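Local coordinates for protein Sex comb on midleg CG9495-PA (Drosophila melanogaster, PDB 1PK3) that probably acts in transcriptional repression through its SAM domain, which can assemble into a copolymer with the SAM domain of polyhomeotic, at residues N7-S12 / V22-E27. The protein carries 1 engineered substitution. Residues are numbered along the deposited sequence; the frame is centred on the assembly and turned at random.
Sequences NSHLRS and VIQYIE
H9 meets helix 19-29 through its imidazole ring, and the amide of Q24 grips the same residue twice. Q24 OE1 accepts from the ring atom H9 ND1 at 3.1 Å and from the backbone atom H9 N at 3.2 Å. The ND1 bond lies in the carbonyl plane on a lone pair, and OE1 stays near the plane of the ring. The backbone N-H comes in tilted 29° from the carbonyl plane, and its hydrogen bond is nearly straight. The amide and imidazole planes are 76° apart, and OE1 meets the imidazole at its ND1 edge.

With CG of H9 between the backbone N and the carbonyl carbon (chi1 76°), the second torsion turns the ND1 edge to the side of H9 N, and one oxygen reaches both donors. Q24 reaches over with an extended chain beyond CG. One face of the imidazole rests on the helix backbone, with Y25 N 3.9 Å above the ring plane. The opposite face has L10 CG over its rim. H9 CD2 also lies 3.8 Å from Y25 CB, at the edge of the tyrosine ring. With an alanine in place of H9, Q24 OE1 would probably lose its ring donor and a gap would open beside Y25.

The Y25 ring is buried, and its OH is hydrogen-bonded to L75 O. S8 OG is hydrogen-bonded to E21 OE2, and H9 O accepts from W17 NE1. Within 7-12, S8 O accepts from R11 N and S12 OG on opposite faces of its plane. A short 3-10 turn, 8-10, is thus docked on helix 19-29, the first helix of the all-helical SAM domain fold.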
loop_
_atom_site.group_PDB
_atom_site.type_symbol
_atom_site.label_atom_id
_atom_site.label_comp_id
_atom_site.label_asym_id
_atom_site.label_seq_id
_atom_site.Cartn_x
_atom_site.Cartn_y
_atom_site.Cartn_z
ATOM N N ASN A 7 0.269 1.832 15.164
ATOM C CA ASN A 7 -0.801 1.116 14.480
ATOM C C ASN A 7 -1.976 2.063 14.267
ATOM O O ASN A 7 -3.138 1.654 14.299
ATOM C CB ASN A 7 -1.252 -0.078 15.322
ATOM C CG ASN A 7 -1.795 0.340 16.676
ATOM O OD1 ASN A 7 -1.099 0.978 17.468
ATOM N ND2 ASN A 7 -3.045 -0.016 16.947
ATOM N N SER A 8 -1.659 3.334 14.042
ATOM C CA SER A 8 -2.668 4.364 13.839
ATOM C C SER A 8 -3.579 4.133 12.638
ATOM O O SER A 8 -4.690 4.665 12.594
ATOM C CB SER A 8 -1.994 5.731 13.701
ATOM O OG SER A 8 -1.108 5.752 12.596
ATOM N N HIS A 9 -3.121 3.347 11.664
ATOM C CA HIS A 9 -3.935 3.098 10.478
ATOM C C HIS A 9 -5.252 2.427 10.844
ATOM O O HIS A 9 -6.240 2.548 10.121
ATOM C CB HIS A 9 -3.183 2.235 9.455
ATOM C CG HIS A 9 -3.106 0.783 9.817
ATOM N ND1 HIS A 9 -2.244 0.297 10.776
ATOM C CD2 HIS A 9 -3.780 -0.289 9.339
ATOM C CE1 HIS A 9 -2.389 -1.013 10.872
ATOM N NE2 HIS A 9 -3.315 -1.394 10.011
ATOM N N LEU A 10 -5.263 1.728 11.973
ATOM C CA LEU A 10 -6.464 1.040 12.431
ATOM C C LEU A 10 -7.536 2.016 12.908
ATOM O O LEU A 10 -8.732 1.752 12.773
ATOM C CB LEU A 10 -6.117 0.079 13.573
ATOM C CG LEU A 10 -5.173 -1.088 13.271
ATOM C CD1 LEU A 10 -4.878 -1.841 14.559
ATOM C CD2 LEU A 10 -5.799 -2.016 12.242
ATOM N N ARG A 11 -7.105 3.147 13.456
ATOM C CA ARG A 11 -8.031 4.149 13.976
ATOM C C ARG A 11 -8.323 5.300 13.020
ATOM O O ARG A 11 -8.646 6.405 13.457
ATOM C CB ARG A 11 -7.496 4.714 15.294
ATOM C CG ARG A 11 -7.391 3.691 16.411
ATOM C CD ARG A 11 -6.818 4.313 17.672
ATOM N NE ARG A 11 -5.436 4.753 17.493
ATOM C CZ ARG A 11 -4.417 3.935 17.246
ATOM N NH1 ARG A 11 -4.620 2.629 17.145
ATOM N NH2 ARG A 11 -3.191 4.422 17.105
ATOM N N SER A 12 -8.216 5.044 11.722
ATOM C CA SER A 12 -8.482 6.076 10.728
ATOM C C SER A 12 -8.932 5.470 9.404
ATOM O O SER A 12 -8.558 4.346 9.068
ATOM C CB SER A 12 -7.231 6.932 10.507
ATOM O OG SER A 12 -6.142 6.141 10.069
ATOM N N VAL A 22 -0.209 3.648 5.319
ATOM C CA VAL A 22 -0.440 2.737 4.198
ATOM C C VAL A 22 0.512 1.560 4.368
ATOM O O VAL A 22 0.121 0.399 4.239
ATOM C CB VAL A 22 -0.149 3.415 2.840
ATOM C CG1 VAL A 22 -0.043 2.355 1.734
ATOM C CG2 VAL A 22 -1.253 4.411 2.508
ATOM N N ILE A 23 1.769 1.876 4.665
ATOM C CA ILE A 23 2.794 0.862 4.867
ATOM C C ILE A 23 2.404 -0.021 6.053
ATOM O O ILE A 23 2.568 -1.242 6.011
ATOM C CB ILE A 23 4.172 1.529 5.102
ATOM C CG1 ILE A 23 4.607 2.248 3.819
ATOM C CG2 ILE A 23 5.215 0.487 5.510
ATOM C CD1 ILE A 23 5.860 3.095 3.960
ATOM N N GLN A 24 1.878 0.604 7.103
ATOM C CA GLN A 24 1.433 -0.126 8.288
ATOM C C GLN A 24 0.400 -1.170 7.882
ATOM O O GLN A 24 0.476 -2.329 8.290
ATOM C CB GLN A 24 0.792 0.831 9.296
ATOM C CG GLN A 24 1.753 1.456 10.283
ATOM C CD GLN A 24 1.073 2.477 11.176
ATOM O OE1 GLN A 24 -0.068 2.285 11.604
ATOM N NE2 GLN A 24 1.774 3.566 11.471
ATOM N N TYR A 25 -0.569 -0.741 7.081
ATOM C CA TYR A 25 -1.630 -1.624 6.615
ATOM C C TYR A 25 -1.065 -2.808 5.837
ATOM O O TYR A 25 -1.420 -3.959 6.093
ATOM C CB TYR A 25 -2.611 -0.848 5.729
ATOM C CG TYR A 25 -3.681 -1.712 5.105
ATOM C CD1 TYR A 25 -4.576 -2.428 5.898
ATOM C CD2 TYR A 25 -3.787 -1.833 3.721
ATOM C CE1 TYR A 25 -5.549 -3.247 5.327
ATOM C CE2 TYR A 25 -4.756 -2.650 3.140
ATOM C CZ TYR A 25 -5.632 -3.355 3.950
ATOM O OH TYR A 25 -6.586 -4.172 3.384
ATOM N N ILE A 26 -0.182 -2.517 4.888
ATOM C CA ILE A 26 0.431 -3.552 4.068
ATOM C C ILE A 26 1.250 -4.533 4.905
ATOM O O ILE A 26 1.058 -5.745 4.804
ATOM C CB ILE A 26 1.330 -2.925 2.985
ATOM C CG1 ILE A 26 0.482 -2.040 2.070
ATOM C CG2 ILE A 26 2.019 -4.017 2.172
ATOM C CD1 ILE A 26 1.292 -1.195 1.116
ATOM N N GLU A 27 2.152 -4.007 5.730
ATOM C CA GLU A 27 3.004 -4.838 6.585
ATOM C C GLU A 27 2.206 -5.795 7.466
ATOM O O GLU A 27 2.462 -6.999 7.492
ATOM C CB GLU A 27 3.864 -3.969 7.508
ATOM C CG GLU A 27 4.807 -3.014 6.819
ATOM C CD GLU A 27 5.625 -2.208 7.811
ATOM O OE1 GLU A 27 5.032 -1.617 8.742
ATOM O OE2 GLU A 27 6.862 -2.158 7.658
#